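Local atomic coordinates of pyridoxine 4-oxidase (Mesorhizobium loti, PDB entry 4HA6), a protein that catalyses the FAD-dependent oxidation of pyridoxine to pyridoxal with molecular oxygen, as a member of the GMC oxidoreductase family. Residues Thr426-Ser429 and Ala430-Asp434; Phe398-Ala401 and Leu402-Ser405; Ser21-Pro24 and Asp25-Val28; Ile496-Thr499 and Phe500-Tyr504. All coordinates share one frame; numbering follows the deposited sequence. Where two conformers were deposited one is given.

Contact 1 (Thr426-Ser429 and Ala430-Asp434)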
loop_
_atom_site.group_PDB
_atom_site.type_symbol
_atom_site.label_atom_id
_atom_site.label_comp_id
_atom_site.label_asym_id
_atom_site.label_seq_id
_atom_site.Cartn_x
_atom_site.Cartn_y
_atom_site.Cartn_z
ATOM N N THR A 426 16.925 -27.394 -3.292
ATOM C CA THR A 426 16.577 -28.652 -2.619
ATOM C C THR A 426 16.320 -28.590 -1.100
ATOM O O THR A 426 17.002 -29.281 -0.331
ATOM C CB THR A 426 17.673 -29.716 -2.873
ATOM O OG1 THR A 426 18.864 -29.371 -2.150
ATOM C CG2 THR A 426 17.995 -29.803 -4.358
ATOM N N PRO A 427 15.332 -27.788 -0.659
ATOM C CA PRO A 427 14.994 -27.846 0.772
ATOM C C PRO A 427 14.266 -29.145 1.142
ATOM O O PRO A 427 13.156 -29.407 0.665
ATOM C CB PRO A 427 14.070 -26.639 0.967
ATOM C CG PRO A 427 13.462 -26.405 -0.387
ATOM C CD PRO A 427 14.555 -26.753 -1.370
ATOM N N ASN A 428 14.892 -29.938 2.006
ATOM C CA ASN A 428 14.373 -31.259 2.340
ATOM C C ASN A 428 13.627 -31.343 3.673
ATOM O O ASN A 428 13.471 -32.429 4.232
ATOM C CB ASN A 428 15.485 -32.329 2.260
ATOM C CG ASN A 428 16.868 -31.795 2.652
ATOM O OD1 ASN A 428 17.504 -31.052 1.891
ATOM N ND2 ASN A 428 17.349 -32.196 3.830
ATOM N N SER A 429 13.142 -30.208 4.168
ATOM C CA SER A 429 12.436 -30.189 5.445
ATOM C C SER A 429 11.748 -28.856 5.696
ATOM O O SER A 429 12.056 -27.856 5.042
ATOM C CB SER A 429 13.406 -30.459 6.594
ATOM O OG SER A 429 14.135 -29.286 6.929
ATOM N N ALA A 430 10.833 -28.845 6.664
ATOM C CA ALA A 430 10.130 -27.626 7.056
ATOM C C ALA A 430 11.127 -26.546 7.463
ATOM O O ALA A 430 11.029 -25.397 7.015
ATOM C CB ALA A 430 9.169 -27.914 8.201
ATOM N N ALA A 431 12.085 -26.923 8.311
ATOM C CA ALA A 431 13.067 -25.971 8.837
ATOM C C ALA A 431 13.920 -25.370 7.725
ATOM O O ALA A 431 14.201 -24.164 7.739
ATOM C CB ALA A 431 13.945 -26.622 9.881
ATOM N N GLU A 432 14.356 -26.207 6.779
ATOM C CA GLU A 432 15.147 -25.711 5.652
ATOM C C GLU A 432 14.347 -24.765 4.758
ATOM O O GLU A 432 14.878 -23.759 4.262
ATOM C CB GLU A 432 15.721 -26.862 4.816
ATOM C CG GLU A 432 16.782 -27.692 5.550
ATOM C CD GLU A 432 17.513 -28.662 4.630
ATOM O OE1 GLU A 432 18.423 -29.363 5.116
ATOM O OE2 GLU A 432 17.185 -28.711 3.424
ATOM N N MET A 433 13.082 -25.093 4.533
ATOM C CA MET A 433 12.214 -24.207 3.773
ATOM C C MET A 433 11.994 -22.907 4.532
ATOM O O MET A 433 12.005 -21.817 3.944
ATOM C CB MET A 433 10.871 -24.868 3.541
ATOM C CG MET A 433 10.920 -26.064 2.639
ATOM S SD MET A 433 9.833 -25.788 1.246
ATOM C CE MET A 433 8.431 -25.080 2.106
ATOM N N ASP A 434 11.774 -23.025 5.837
ATOM C CA ASP A 434 11.550 -21.850 6.672
ATOM C C ASP A 434 12.768 -20.931 6.601
ATOM O O ASP A 434 12.625 -19.705 6.577
ATOM C CB ASP A 434 11.297 -22.265 8.127
ATOM C CG ASP A 434 9.857 -22.727 8.378
ATOM O OD1 ASP A 434 9.056 -22.803 7.413
ATOM O OD2 ASP A 434 9.534 -23.030 9.551
#

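Contact 2 (Phe398-Ala401 and Leu402-Ser405)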
loop_
_atom_site.group_PDB
_atom_site.type_symbol
_atom_site.label_atom_id
_atom_site.label_comp_id
_atom_site.label_asym_id
_atom_site.label_seq_id
_atom_site.Cartn_x
_atom_site.Cartn_y
_atom_site.Cartn_z
ATOM N N PHE A 398 3.335 -19.542 4.182
ATOM C CA PHE A 398 4.444 -19.199 3.278
ATOM C C PHE A 398 5.110 -20.447 2.688
ATOM O O PHE A 398 5.655 -20.391 1.583
ATOM C CB PHE A 398 5.504 -18.362 3.997
ATOM C CG PHE A 398 5.677 -16.973 3.426
ATOM C CD1 PHE A 398 6.240 -16.786 2.169
ATOM C CD2 PHE A 398 5.295 -15.858 4.159
ATOM C CE1 PHE A 398 6.401 -15.482 1.640
ATOM C CE2 PHE A 398 5.448 -14.564 3.646
ATOM C CZ PHE A 398 6.005 -14.379 2.385
ATOM N N ARG A 399 5.096 -21.557 3.431
ATOM C CA ARG A 399 5.501 -22.850 2.871
ATOM C C ARG A 399 4.550 -23.219 1.736
ATOM O O ARG A 399 4.983 -23.667 0.668
ATOM C CB ARG A 399 5.474 -23.964 3.926
ATOM C CG ARG A 399 6.564 -23.865 4.980
ATOM C CD ARG A 399 6.507 -25.048 5.942
ATOM N NE ARG A 399 7.034 -24.638 7.241
ATOM C CZ ARG A 399 6.548 -25.040 8.411
ATOM N NH1 ARG A 399 5.520 -25.892 8.467
ATOM N NH2 ARG A 399 7.107 -24.604 9.529
ATOM N N ARG A 400 3.255 -23.041 1.972
ATOM C CA ARG A 400 2.267 -23.332 0.935
ATOM C C ARG A 400 2.521 -22.447 -0.286
ATOM O O ARG A 400 2.421 -22.910 -1.436
ATOM C CB ARG A 400 0.837 -23.157 1.458
ATOM C CG ARG A 400 0.477 -24.003 2.701
ATOM C CD ARG A 400 0.393 -25.511 2.414
ATOM N NE ARG A 400 1.708 -26.162 2.382
ATOM C CZ ARG A 400 2.408 -26.520 3.464
ATOM N NH1 ARG A 400 1.935 -26.297 4.688
ATOM N NH2 ARG A 400 3.596 -27.100 3.322
ATOM N N ALA A 401 2.899 -21.188 -0.047
ATOM C CA ALA A 401 3.109 -20.253 -1.165
ATOM C C ALA A 401 4.331 -20.673 -1.978
ATOM O O ALA A 401 4.266 -20.727 -3.217
ATOM C CB ALA A 401 3.263 -18.814 -0.671
ATOM N N LEU A 402 5.440 -20.956 -1.287
ATOM C CA LEU A 402 6.668 -21.417 -1.955
ATOM C C LEU A 402 6.363 -22.689 -2.719
ATOM O O LEU A 402 6.849 -22.899 -3.839
ATOM C CB LEU A 402 7.749 -21.752 -0.934
ATOM C CG LEU A 402 9.237 -21.521 -1.255
ATOM C CD1 LEU A 402 10.114 -22.446 -0.431
ATOM C CD2 LEU A 402 9.600 -21.586 -2.745
ATOM N N GLU A 403 5.574 -23.564 -2.110
ATOM C CA GLU A 403 5.258 -24.811 -2.791
ATOM C C GLU A 403 4.416 -24.563 -4.019
ATOM O O GLU A 403 4.574 -25.251 -5.024
ATOM C CB GLU A 403 4.591 -25.808 -1.846
ATOM C CG GLU A 403 5.578 -26.346 -0.844
ATOM C CD GLU A 403 4.979 -27.368 0.070
ATOM O OE1 GLU A 403 3.743 -27.322 0.287
ATOM O OE2 GLU A 403 5.754 -28.209 0.571
ATOM N N ALA A 404 3.526 -23.579 -3.950
ATOM C CA ALA A 404 2.678 -23.303 -5.100
ATOM C C ALA A 404 3.543 -22.743 -6.217
ATOM O O ALA A 404 3.353 -23.071 -7.394
ATOM C CB ALA A 404 1.569 -22.339 -4.736
ATOM N N SER A 405 4.504 -21.905 -5.831
ATOM C CA SER A 405 5.384 -21.237 -6.786
ATOM C C SER A 405 6.228 -22.242 -7.569
ATOM O O SER A 405 6.387 -22.134 -8.795
ATOM C CB SER A 405 6.313 -20.267 -6.044
ATOM O OG SER A 405 7.121 -19.560 -6.963
HETATM O O HOH W 1 1.533 -27.204 -0.698
#

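Contact 3 (Ser21-Pro24 and Asp25-Val28)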
loop_
_atom_site.group_PDB
_atom_site.type_symbol
_atom_site.label_atom_id
_atom_site.label_comp_id
_atom_site.label_asym_id
_atom_site.label_seq_id
_atom_site.Cartn_x
_atom_site.Cartn_y
_atom_site.Cartn_z
ATOM N N SER A 21 -12.335 20.410 -2.019
ATOM C CA SER A 21 -12.392 21.752 -2.598
ATOM C C SER A 21 -13.428 21.900 -3.716
ATOM O O SER A 21 -13.630 23.003 -4.236
ATOM C CB SER A 21 -11.017 22.178 -3.100
ATOM O OG SER A 21 -10.593 21.330 -4.146
ATOM N N GLU A 22 -14.083 20.800 -4.089
ATOM C CA GLU A 22 -15.223 20.867 -5.008
ATOM C C GLU A 22 -16.371 21.705 -4.420
ATOM O O GLU A 22 -17.186 22.263 -5.154
ATOM C CB GLU A 22 -15.680 19.455 -5.389
ATOM C CG GLU A 22 -14.693 18.765 -6.317
ATOM C CD GLU A 22 -15.106 17.353 -6.679
ATOM O OE1 GLU A 22 -16.222 16.939 -6.311
ATOM O OE2 GLU A 22 -14.305 16.656 -7.332
ATOM N N ASP A 23 -16.413 21.792 -3.095
ATOM C CA ASP A 23 -17.310 22.714 -2.392
ATOM C C ASP A 23 -16.709 24.118 -2.397
ATOM O O ASP A 23 -15.716 24.387 -1.718
ATOM C CB ASP A 23 -17.529 22.235 -0.949
ATOM C CG ASP A 23 -18.503 23.123 -0.162
ATOM O OD1 ASP A 23 -19.097 24.059 -0.749
ATOM O OD2 ASP A 23 -18.677 22.864 1.049
ATOM N N PRO A 24 -17.312 25.028 -3.168
ATOM C CA PRO A 24 -16.763 26.387 -3.260
ATOM C C PRO A 24 -16.833 27.138 -1.932
ATOM O O PRO A 24 -16.155 28.151 -1.780
ATOM C CB PRO A 24 -17.656 27.060 -4.316
ATOM C CG PRO A 24 -18.917 26.232 -4.351
ATOM C CD PRO A 24 -18.481 24.827 -4.042
ATOM N N ASP A 25 -17.630 26.647 -0.988
ATOM C CA ASP A 25 -17.775 27.313 0.306
ATOM C C ASP A 25 -16.765 26.756 1.308
ATOM O O ASP A 25 -16.724 27.164 2.469
ATOM C CB ASP A 25 -19.198 27.112 0.837
ATOM C CG ASP A 25 -20.268 27.579 -0.149
ATOM O OD1 ASP A 25 -20.094 28.644 -0.782
ATOM O OD2 ASP A 25 -21.285 26.866 -0.305
ATOM N N SER A 26 -15.961 25.803 0.850
ATOM C CA SER A 26 -14.942 25.181 1.691
ATOM C C SER A 26 -13.568 25.719 1.329
ATOM O O SER A 26 -13.205 25.772 0.154
ATOM C CB SER A 26 -14.960 23.654 1.526
ATOM O OG SER A 26 -16.057 23.075 2.215
ATOM N N ARG A 27 -12.809 26.117 2.339
ATOM C CA ARG A 27 -11.441 26.562 2.126
ATOM C C ARG A 27 -10.506 25.430 2.536
ATOM O O ARG A 27 -10.487 25.020 3.696
ATOM C CB ARG A 27 -11.155 27.801 2.966
ATOM C CG ARG A 27 -10.659 28.994 2.170
ATOM C CD ARG A 27 -10.771 30.270 2.994
ATOM N NE ARG A 27 -10.562 31.464 2.181
ATOM C CZ ARG A 27 -11.006 32.676 2.500
ATOM N NH1 ARG A 27 -11.692 32.860 3.621
ATOM N NH2 ARG A 27 -10.772 33.706 1.697
ATOM N N VAL A 28 -9.713 24.948 1.587
ATOM C CA VAL A 28 -8.905 23.756 1.796
ATOM C C VAL A 28 -7.418 24.059 1.657
ATOM O O VAL A 28 -6.985 24.645 0.659
ATOM C CB VAL A 28 -9.287 22.662 0.779
ATOM C CG1 VAL A 28 -8.388 21.419 0.938
ATOM C CG2 VAL A 28 -10.769 22.308 0.928
#

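Contact 4 (Ile496-Thr499 and Phe500-Tyr504)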
loop_
_atom_site.group_PDB
_atom_site.type_symbol
_atom_site.label_atom_id
_atom_site.label_comp_id
_atom_site.label_asym_id
_atom_site.label_seq_id
_atom_site.Cartn_x
_atom_site.Cartn_y
_atom_site.Cartn_z
ATOM N N ILE A 496 -10.874 4.463 0.779
ATOM C CA ILE A 496 -10.997 5.113 2.083
ATOM C C ILE A 496 -11.129 6.623 1.945
ATOM O O ILE A 496 -11.938 7.268 2.632
ATOM C CB ILE A 496 -9.781 4.801 2.999
ATOM C CG1 ILE A 496 -9.803 3.338 3.416
ATOM C CG2 ILE A 496 -9.802 5.678 4.276
ATOM C CD1 ILE A 496 -8.568 2.918 4.177
ATOM N N ALA A 497 -10.325 7.206 1.074
ATOM C CA ALA A 497 -10.353 8.659 0.950
ATOM C C ALA A 497 -11.679 9.109 0.315
ATOM O O ALA A 497 -12.318 10.055 0.800
ATOM C CB ALA A 497 -9.164 9.153 0.168
ATOM N N GLU A 498 -12.099 8.423 -0.753
ATOM C CA GLU A 498 -13.351 8.785 -1.412
ATOM C C GLU A 498 -14.548 8.654 -0.465
ATOM O O GLU A 498 -15.417 9.531 -0.459
ATOM C CB GLU A 498 -13.581 7.976 -2.693
ATOM C CG GLU A 498 -14.923 8.249 -3.403
ATOM C CD GLU A 498 -15.108 9.701 -3.865
ATOM O OE1 GLU A 498 -16.272 10.114 -4.063
ATOM O OE2 GLU A 498 -14.110 10.433 -4.047
ATOM N N THR A 499 -14.609 7.596 0.350
ATOM C CA THR A 499 -15.775 7.510 1.238
ATOM C C THR A 499 -15.753 8.628 2.284
ATOM O O THR A 499 -16.803 9.150 2.668
ATOM C CB THR A 499 -16.110 6.078 1.839
ATOM O OG1 THR A 499 -15.816 6.025 3.234
ATOM C CG2 THR A 499 -15.449 4.933 1.095
ATOM N N PHE A 500 -14.566 9.043 2.714
ATOM C CA PHE A 500 -14.515 10.178 3.625
ATOM C C PHE A 500 -14.916 11.482 2.932
ATOM O O PHE A 500 -15.525 12.354 3.552
ATOM C CB PHE A 500 -13.146 10.332 4.266
ATOM C CG PHE A 500 -13.051 11.525 5.162
ATOM C CD1 PHE A 500 -12.596 12.745 4.678
ATOM C CD2 PHE A 500 -13.451 11.435 6.487
ATOM C CE1 PHE A 500 -12.516 13.851 5.508
ATOM C CE2 PHE A 500 -13.371 12.529 7.321
ATOM C CZ PHE A 500 -12.905 13.743 6.830
ATOM N N ALA A 501 -14.566 11.635 1.656
ATOM C CA ALA A 501 -14.946 12.852 0.933
ATOM C C ALA A 501 -16.462 12.914 0.826
ATOM O O ALA A 501 -17.071 13.965 1.021
ATOM C CB ALA A 501 -14.322 12.886 -0.443
ATOM N N ARG A 502 -17.064 11.771 0.529
ATOM C CA ARG A 502 -18.513 11.683 0.413
ATOM C C ARG A 502 -19.186 12.001 1.746
ATOM O O ARG A 502 -20.217 12.672 1.783
ATOM C CB ARG A 502 -18.918 10.301 -0.101
ATOM C CG ARG A 502 -18.385 10.008 -1.505
ATOM C CD ARG A 502 -18.757 8.613 -2.013
ATOM N NE ARG A 502 -18.683 8.590 -3.469
ATOM C CZ ARG A 502 -19.546 7.956 -4.254
ATOM N NH1 ARG A 502 -20.543 7.255 -3.730
ATOM N NH2 ARG A 502 -19.399 8.008 -5.565
ATOM N N GLN A 503 -18.581 11.559 2.843
ATOM C CA GLN A 503 -19.121 11.784 4.182
ATOM C C GLN A 503 -19.019 13.259 4.590
ATOM O O GLN A 503 -19.917 13.803 5.236
ATOM C CB GLN A 503 -18.390 10.868 5.169
ATOM C CG GLN A 503 -18.207 11.396 6.580
ATOM C CD GLN A 503 -17.224 10.541 7.372
ATOM O OE1 GLN A 503 -17.122 9.335 7.157
ATOM N NE2 GLN A 503 -16.483 11.168 8.268
ATOM N N TYR A 504 -17.918 13.892 4.211
ATOM C CA TYR A 504 -17.718 15.304 4.504
ATOM C C TYR A 504 -18.731 16.194 3.767
ATOM O O TYR A 504 -19.300 17.114 4.351
ATOM C CB TYR A 504 -16.291 15.737 4.161
ATOM C CG TYR A 504 -16.101 17.234 4.268
ATOM C CD1 TYR A 504 -15.827 17.836 5.496
ATOM C CD2 TYR A 504 -16.207 18.048 3.145
ATOM C CE1 TYR A 504 -15.659 19.217 5.599
ATOM C CE2 TYR A 504 -16.044 19.426 3.233
ATOM C CZ TYR A 504 -15.770 20.005 4.458
ATOM O OH TYR A 504 -15.609 21.377 4.526
HETATM O O HOH W 2 -17.396 10.724 -6.147
#

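Contact 1 (Thr426-Ser429 and Ala430-Asp434)
Pro427 and Met433 form the close-packed side of the turn that leads into helix 430-440. CB of Pro427 lies 3.6 Å from CG of Met433, and the next ring carbon, Pro427 CG, comes within 4.0 Å of Met433 SD, so the pyrrolidine ring is set slantwise against the start of the thioether chain. Met433 CG also packs 3.2 Å from the carbonyl oxygen of Ser429. Beyond that carbon the methionine bends twice, and its buried end meets Arg399 and Leu402 of helix 392-409, while Pro427 rests on Arg406 of the same helix. The motif joining the two sides is a helix N-cap. Ser429, the residue just before the helix, holds OG between its backbone N and carbonyl carbon (chi1 80°), where OG accepts an almost straight bond from Glu432 N at 3.1 Å (168°). The carbonyl of Ser429 in turn receives Met433 N at 3.0 Å, which starts the helical bonding pattern. The other flank, turned to solvent, is looser. Here Glu432, extended beyond CG, runs back past the serine, with its CG 3.4 Å from Ser429 OG, and its OE2 accepts from Asn428 N at 3.0 Å, the donor standing 45° out of the carboxylate plane. In a classical capping box the glutamate would bind the amide of the N-cap residue itself; this one takes the amide one residue earlier. Ala430 and Ala431 add small, exposed methyls on the first turn, and the negative charge of Glu432 is probably favoured by the positive end of the helix dipole.

Contact 2 (Phe398-Ala401 and Leu402-Ser405)
OE1 of Glu403 is gripped by two nitrogens of Arg400, NE at 3.1 Å and NH2 at 3.0 Å. The guanidinium presents its side to this single oxygen, which lies almost in the guanidinium plane, yet both donors reach OE1 from the same face of the carboxylate; the two flat groups are turned 52° apart. The arginine gets there by folding, with bends at chi2 (-69°) and chi3 (80°) that bring its end back alongside Glu403, so that the two side chains lie next to each other and point the same way. Glu403 leans toward the preceding turn, and its CG packs 3.1 Å from the carbonyl oxygen of Arg399. CB of Arg399 lies 3.6 Å above one face of the Arg400 guanidinium, near its rim, while NH1 of Arg400 forms a second salt bridge, to Glu396 one turn earlier. With an alanine in place of Arg400, the carboxylates of Glu403 and Glu396 would probably be left without their shared positive partner, and Glu403 would be freer to turn. Under these side chains the backbone is regular: Glu403 N donates to Arg399 O at 2.8 Å, and Ser405 N to Ala401 O at 2.9 Å. The side facing the sheet is largely apolar and buried, with Ser405 OG bonded to Asn298. Ala401 and Ala404 rest their methyls on Ile333, and Phe398 and Leu402 lie against strand 355-362 and helix 430-440. Small and apolar residues toward a sheet, with an i to i+3 ion pair on the outer flank, are the pattern of an amphipathic helix packed on an antiparallel sheet.

Contact 3 (Ser21-Pro24 and Asp25-Val28)
Asp23 opens a type I beta turn that ends at Ser26, and its carboxylate grips the residues that follow it. OD1 accepts from Asp25 N at 3.0 Å, which makes an Asx turn inside the beta turn, and OD2 accepts from Ser26 OG at 2.9 Å in the conformer described, one of two modelled for this serine. Each donor stands well above the carboxylate plane, 62° out of it for Asp25 N. The group reaches this position because Asp23 CG points opposite the backbone N (chi1 -178°), folding the carboxylate over the turn. Behind it the backbone bond of the turn, Ser26 N to Asp23 O, measures 2.9 Å, with Pro24 in the second position, where its ring favours the phi that a type I turn needs. OD2 of Asp25 lies 3.6 Å from OD1 of Asp23, two like charges close together and probably eased by the Asp25 amide and by solvent. Replacing Asp23 with a leucine would probably leave the Asp25 amide and the Ser26 hydroxyl without this acceptor, and the turn less rigid. Further out, CG2 of Val28 packs 3.8 Å from Ser21 N and 4.0 Å from Ser21 CB. The hydroxyl of Ser21 bonds back to Ala17 O of the preceding helix and to Arg207, and Asn209 binds the carbonyls of Ser21 and Ser26. The loop thus joins helix 11-20 to strand 28-31 in the beta-alpha-beta crossover of the FAD-binding domain, with Val28 lying on Ile4 and Ile6 of strand 4-7 and on Leu210 of strand 210-213.

Contact 4 (Ile496-Thr499 and Phe500-Tyr504)
Helix 490-506, which passes close to the FAD site, carries an i to i+4 salt bridge between Glu498 and Arg502. Arg502 NE donates to Glu498 OE1 at 2.9 Å (159°), meeting the anti lone pair of that oxygen, the one directed away from OE2. OE1 sits at the edge of the guanidinium, almost in its plane, while the carboxylate itself is turned 76° against it. Glu498 bends at chi2 (61°), which brings its acid end along the helix to the arginine, whose chain stays extended from CG to NE. Arg502 CG also packs against oxygens of Glu498, 3.3 Å from OE1 and 3.2 Å from the backbone O. The backbone beneath is regular, with Ala501 N bonding to Ala497 O at 2.9 Å. The other faces are packed. Ala497 and Glu498 lie on Leu15 of helix 11-20, with the side chain of Ala497 about 7 Å from the flavin cofactor; Thr499 meets Leu117 of helix 114-124, and the ring of Phe500 meets that of Phe474. Glu498 is buried, and its OE1 forms a further salt bridge to Arg19 NH1 of helix 11-20. One acceptor oxygen thus serves two arginines, one from its own helix and one from helix 11-20, so the carboxylate is likely to remain ionised, its charge balanced by both guanidinium groups.

In the fold
In chain order 3, 2, 1, 4, the contacts form two pairs on opposite sides of the chain's centre. Contacts 1 and 2, with centres 12 Å apart, join helices 430-440 and 392-409 beside the antiparallel sheet, away from the annotated sites: Asp434 OD1 and Arg399 NE make a salt bridge of 2.7 Å. Contacts 3 and 4, with centres 14 Å apart, belong to the FAD-binding part of the fold and meet where Ser26 OG and Tyr504 OH, 2.9 Å apart, probably share a hydrogen bond, linking the C-terminal helix to the N-terminal crossover. The side chain of Ala497 lies about 7 Å from the FAD, that of Val28 about 14 Å.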